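Local coordinates for protein aspartokinase 1, chloroplastic (Arabidopsis thaliana, PDB 2CDQ) that phosphorylates L-aspartate with ATP, the first step of lysine, threonine, methionine and isoleucine synthesis, and binds lysine and S-adenosylmethionine as allosteric effectors, at residues 418-430 with 458-471. Numbering follows the deposited sequence.
Sequences KGRAIISLIGNVQ and SKVNISFIVNEAEA
Leu425 and Phe464 meet on the helix-covered face of an ACT-domain sheet, where strands 420-427 and 461-467 run antiparallel as its two central strands. Seven consecutive bridges, Arg420 with Asn467 through Ile426 with Asn461, fix the register, and the N-to-C directions of the two strand segments lie 143° apart. Ala421-Val466, Ile423-Phe464 and Leu425-Ile462 are the hydrogen-bonded pairs, each joined by reciprocal N-H...O bonds such as Phe464 N to Ile423 O, 2.8 Å. These six side chains share one face. There Leu425 slants across the phenylalanine, its CD2 lying 3.6 Å from Phe464 CE1, and Leu425 CB rests 3.7 Å from Ile462 CG2. Helix 468-483 packs on this face against Ile423, and Phe440 meets the Phe464 ring.

The other face carries Ile422, Ser424 and Ile426 with Ile465, Ser463 and Asn461. Ile422 and Ile465 lie alongside each other and point the same way, CD1 of Ile422 being 3.6 Å from CG1 of Ile465; the Ile422 side chain is about 5 Å from that of Asp373, which binds the effector lysine. Between the buried serines, OG of Ser424 and OG of Ser463 form a 3.0 Å hydrogen bond: both hydroxyls stand anti to their own carbonyl carbons, which brings them together across the non-hydrogen-bonded pair.

At the sheet end, Arg420 and Asn467 run side by side with their flat groups 70° apart. Asn467 OD1 sits over a guanidinium face, too poorly angled to bond NH1, which hydrogen-bonds to Gln451 OE1; Arg420 NE donates to Lys418 O at 3.1 Å, almost within the guanidinium plane.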
loop_
_atom_site.group_PDB
_atom_site.type_symbol
_atom_site.label_atom_id
_atom_site.label_comp_id
_atom_site.label_asym_id
_atom_site.label_seq_id
_atom_site.Cartn_x
_atom_site.Cartn_y
_atom_site.Cartn_z
ATOM N N LYS A 418 -12.456 -13.719 -2.432
ATOM C CA LYS A 418 -13.176 -13.819 -1.172
ATOM C C LYS A 418 -12.563 -14.888 -0.275
ATOM O O LYS A 418 -11.665 -15.624 -0.688
ATOM C CB LYS A 418 -14.662 -14.101 -1.427
ATOM C CG LYS A 418 -15.477 -12.859 -1.816
ATOM C CD LYS A 418 -16.908 -13.195 -2.246
ATOM C CE LYS A 418 -16.987 -13.571 -3.727
ATOM N NZ LYS A 418 -18.396 -13.632 -4.222
ATOM N N GLY A 419 -13.035 -14.950 0.964
ATOM C CA GLY A 419 -12.639 -16.005 1.887
ATOM C C GLY A 419 -11.169 -16.083 2.239
ATOM O O GLY A 419 -10.626 -17.180 2.368
ATOM N N ARG A 420 -10.527 -14.922 2.386
ATOM C CA ARG A 420 -9.165 -14.839 2.951
ATOM C C ARG A 420 -9.222 -14.422 4.422
ATOM O O ARG A 420 -10.297 -14.178 4.966
ATOM C CB ARG A 420 -8.264 -13.860 2.172
ATOM C CG ARG A 420 -8.334 -13.948 0.654
ATOM C CD ARG A 420 -7.724 -15.223 0.108
ATOM N NE ARG A 420 -8.610 -15.784 -0.911
ATOM C CZ ARG A 420 -8.219 -16.495 -1.964
ATOM N NH1 ARG A 420 -6.937 -16.746 -2.177
ATOM N NH2 ARG A 420 -9.126 -16.946 -2.816
ATOM N N ALA A 421 -8.056 -14.332 5.052
ATOM C CA ALA A 421 -7.955 -13.915 6.448
ATOM C C ALA A 421 -6.601 -13.272 6.683
ATOM O O ALA A 421 -5.632 -13.608 5.995
ATOM C CB ALA A 421 -8.147 -15.109 7.377
ATOM N N ILE A 422 -6.541 -12.353 7.650
ATOM C CA ILE A 422 -5.298 -11.672 8.016
ATOM C C ILE A 422 -4.786 -12.181 9.360
ATOM O O ILE A 422 -5.513 -12.156 10.350
ATOM C CB ILE A 422 -5.482 -10.137 8.169
ATOM C CG1 ILE A 422 -6.490 -9.557 7.155
ATOM C CG2 ILE A 422 -4.120 -9.431 8.167
ATOM C CD1 ILE A 422 -5.901 -8.812 6.000
ATOM N N ILE A 423 -3.541 -12.647 9.395
ATOM C CA ILE A 423 -2.838 -12.855 10.661
ATOM C C ILE A 423 -1.902 -11.669 10.857
ATOM O O ILE A 423 -1.052 -11.393 10.012
ATOM C CB ILE A 423 -2.039 -14.192 10.691
ATOM C CG1 ILE A 423 -2.993 -15.386 10.644
ATOM C CG2 ILE A 423 -1.126 -14.278 11.931
ATOM C CD1 ILE A 423 -2.337 -16.669 10.184
ATOM N N SER A 424 -2.082 -10.951 11.956
ATOM C CA SER A 424 -1.194 -9.846 12.290
ATOM C C SER A 424 -0.253 -10.251 13.412
ATOM O O SER A 424 -0.695 -10.718 14.460
ATOM C CB SER A 424 -1.990 -8.602 12.691
ATOM O OG SER A 424 -2.378 -7.846 11.557
ATOM N N LEU A 425 1.043 -10.084 13.176
ATOM C CA LEU A 425 2.048 -10.269 14.213
ATOM C C LEU A 425 2.424 -8.930 14.837
ATOM O O LEU A 425 2.944 -8.040 14.158
ATOM C CB LEU A 425 3.285 -10.955 13.637
ATOM C CG LEU A 425 3.476 -12.467 13.801
ATOM C CD1 LEU A 425 2.164 -13.246 13.932
ATOM C CD2 LEU A 425 4.341 -13.015 12.663
ATOM N N ILE A 426 2.140 -8.790 16.128
ATOM C CA ILE A 426 2.481 -7.592 16.888
ATOM C C ILE A 426 3.659 -7.928 17.794
ATOM O O ILE A 426 3.521 -8.706 18.743
ATOM C CB ILE A 426 1.295 -7.106 17.766
ATOM C CG1 ILE A 426 -0.056 -7.236 17.026
ATOM C CG2 ILE A 426 1.557 -5.700 18.297
ATOM C CD1 ILE A 426 -0.252 -6.325 15.822
ATOM N N GLY A 427 4.821 -7.351 17.502
ATOM C CA GLY A 427 6.022 -7.677 18.261
ATOM C C GLY A 427 7.011 -6.546 18.485
ATOM O O GLY A 427 6.691 -5.359 18.338
ATOM N N ASN A 428 8.222 -6.940 18.858
ATOM C CA ASN A 428 9.296 -6.014 19.127
ATOM C C ASN A 428 10.072 -5.773 17.851
ATOM O O ASN A 428 10.732 -6.668 17.327
ATOM C CB ASN A 428 10.210 -6.574 20.221
ATOM C CG ASN A 428 11.350 -5.635 20.583
ATOM O OD1 ASN A 428 11.569 -4.602 19.942
ATOM N ND2 ASN A 428 12.088 -6.000 21.620
ATOM N N VAL A 429 10.008 -4.541 17.370
ATOM C CA VAL A 429 10.598 -4.205 16.088
ATOM C C VAL A 429 12.117 -4.482 16.023
ATOM O O VAL A 429 12.670 -4.748 14.952
ATOM C CB VAL A 429 10.198 -2.764 15.657
ATOM C CG1 VAL A 429 11.277 -1.753 16.015
ATOM C CG2 VAL A 429 9.875 -2.744 14.164
ATOM N N GLN A 430 12.768 -4.465 17.185
ATOM C CA GLN A 430 14.192 -4.789 17.299
ATOM C C GLN A 430 14.551 -6.239 16.928
ATOM O O GLN A 430 15.712 -6.550 16.667
ATOM C CB GLN A 430 14.701 -4.465 18.711
ATOM C CG GLN A 430 15.755 -3.360 18.775
ATOM C CD GLN A 430 15.224 -1.988 18.392
ATOM O OE1 GLN A 430 14.169 -1.560 18.864
ATOM N NE2 GLN A 430 15.963 -1.287 17.535
ATOM N N SER A 458 9.065 0.591 10.114
ATOM C CA SER A 458 9.454 0.127 11.455
ATOM C C SER A 458 8.276 -0.095 12.411
ATOM O O SER A 458 8.400 0.097 13.629
ATOM C CB SER A 458 10.492 1.070 12.073
ATOM O OG SER A 458 11.690 1.062 11.323
ATOM N N LYS A 459 7.140 -0.510 11.859
ATOM C CA LYS A 459 5.920 -0.668 12.641
ATOM C C LYS A 459 5.951 -1.975 13.420
ATOM O O LYS A 459 6.599 -2.932 13.003
ATOM C CB LYS A 459 4.676 -0.575 11.738
ATOM C CG LYS A 459 4.432 0.822 11.115
ATOM C CD LYS A 459 4.648 1.919 12.153
ATOM C CE LYS A 459 3.775 3.140 11.935
ATOM N NZ LYS A 459 4.457 4.213 11.172
ATOM N N VAL A 460 5.274 -1.999 14.563
ATOM C CA VAL A 460 5.184 -3.205 15.396
ATOM C C VAL A 460 4.286 -4.287 14.769
ATOM O O VAL A 460 4.315 -5.444 15.183
ATOM C CB VAL A 460 4.706 -2.874 16.853
ATOM C CG1 VAL A 460 5.778 -2.113 17.616
ATOM C CG2 VAL A 460 3.410 -2.077 16.841
ATOM N N ASN A 461 3.515 -3.892 13.758
ATOM C CA ASN A 461 2.478 -4.720 13.138
ATOM C C ASN A 461 2.872 -5.193 11.738
ATOM O O ASN A 461 3.072 -4.381 10.836
ATOM C CB ASN A 461 1.174 -3.900 13.071
ATOM C CG ASN A 461 -0.005 -4.667 12.463
ATOM O OD1 ASN A 461 0.160 -5.551 11.623
ATOM N ND2 ASN A 461 -1.211 -4.301 12.878
ATOM N N ILE A 462 2.977 -6.506 11.558
ATOM C CA ILE A 462 3.151 -7.078 10.218
ATOM C C ILE A 462 2.016 -8.045 9.888
ATOM O O ILE A 462 1.685 -8.920 10.687
ATOM C CB ILE A 462 4.542 -7.743 10.032
ATOM C CG1 ILE A 462 4.687 -8.302 8.613
ATOM C CG2 ILE A 462 4.795 -8.812 11.091
ATOM C CD1 ILE A 462 5.935 -9.141 8.398
ATOM N N SER A 463 1.416 -7.872 8.713
ATOM C CA SER A 463 0.243 -8.650 8.336
ATOM C C SER A 463 0.519 -9.672 7.233
ATOM O O SER A 463 1.184 -9.362 6.244
ATOM C CB SER A 463 -0.896 -7.717 7.921
ATOM O OG SER A 463 -1.268 -6.865 8.993
ATOM N N PHE A 464 0.011 -10.890 7.425
ATOM C CA PHE A 464 -0.020 -11.908 6.375
ATOM C C PHE A 464 -1.447 -12.137 5.931
ATOM O O PHE A 464 -2.343 -12.288 6.765
ATOM C CB PHE A 464 0.484 -13.267 6.868
ATOM C CG PHE A 464 1.772 -13.221 7.615
ATOM C CD1 PHE A 464 1.929 -13.989 8.761
ATOM C CD2 PHE A 464 2.831 -12.434 7.177
ATOM C CE1 PHE A 464 3.118 -13.972 9.467
ATOM C CE2 PHE A 464 4.027 -12.404 7.876
ATOM C CZ PHE A 464 4.173 -13.173 9.025
ATOM N N ILE A 465 -1.657 -12.203 4.624
ATOM C CA ILE A 465 -2.948 -12.653 4.103
ATOM C C ILE A 465 -2.899 -14.153 3.805
ATOM O O ILE A 465 -2.035 -14.644 3.073
ATOM C CB ILE A 465 -3.435 -11.816 2.900
ATOM C CG1 ILE A 465 -4.019 -10.493 3.392
ATOM C CG2 ILE A 465 -4.482 -12.571 2.091
ATOM C CD1 ILE A 465 -2.987 -9.499 3.888
ATOM N N VAL A 466 -3.845 -14.862 4.398
ATOM C CA VAL A 466 -3.869 -16.299 4.385
ATOM C C VAL A 466 -5.289 -16.720 3.941
ATOM O O VAL A 466 -6.154 -15.856 3.747
ATOM C CB VAL A 466 -3.460 -16.787 5.797
ATOM C CG1 VAL A 466 -4.674 -16.992 6.702
ATOM C CG2 VAL A 466 -2.578 -18.016 5.721
ATOM N N ASN A 467 -5.533 -18.014 3.738
ATOM C CA ASN A 467 -6.907 -18.468 3.485
ATOM C C ASN A 467 -7.707 -18.663 4.773
ATOM O O ASN A 467 -7.187 -19.190 5.762
ATOM C CB ASN A 467 -6.935 -19.752 2.653
ATOM C CG ASN A 467 -6.499 -19.525 1.223
ATOM O OD1 ASN A 467 -6.897 -18.543 0.584
ATOM N ND2 ASN A 467 -5.671 -20.428 0.709
ATOM N N GLU A 468 -8.973 -18.246 4.754
ATOM C CA GLU A 468 -9.841 -18.347 5.934
ATOM C C GLU A 468 -9.821 -19.734 6.588
ATOM O O GLU A 468 -9.760 -19.843 7.812
ATOM C CB GLU A 468 -11.275 -17.908 5.601
ATOM C CG GLU A 468 -12.324 -18.224 6.675
ATOM C CD GLU A 468 -12.213 -17.382 7.950
ATOM O OE1 GLU A 468 -12.963 -17.686 8.907
ATOM O OE2 GLU A 468 -11.400 -16.427 8.009
ATOM N N ALA A 469 -9.849 -20.780 5.763
ATOM C CA ALA A 469 -9.908 -22.161 6.246
ATOM C C ALA A 469 -8.658 -22.630 7.004
ATOM O O ALA A 469 -8.748 -23.515 7.850
ATOM C CB ALA A 469 -10.215 -23.109 5.094
ATOM N N GLU A 470 -7.501 -22.046 6.697
ATOM C CA GLU A 470 -6.231 -22.475 7.286
ATOM C C GLU A 470 -5.787 -21.549 8.425
ATOM O O GLU A 470 -4.842 -21.857 9.162
ATOM C CB GLU A 470 -5.153 -22.543 6.198
ATOM C CG GLU A 470 -4.716 -21.176 5.666
ATOM C CD GLU A 470 -3.867 -21.242 4.404
ATOM O OE1 GLU A 470 -3.803 -20.216 3.695
ATOM O OE2 GLU A 470 -3.268 -22.302 4.114
ATOM N N ALA A 471 -6.489 -20.428 8.559
ATOM C CA ALA A 471 -6.116 -19.341 9.463
ATOM C C ALA A 471 -5.983 -19.763 10.924
ATOM O O ALA A 471 -4.954 -19.537 11.547
ATOM C CB ALA A 471 -7.121 -18.184 9.328
#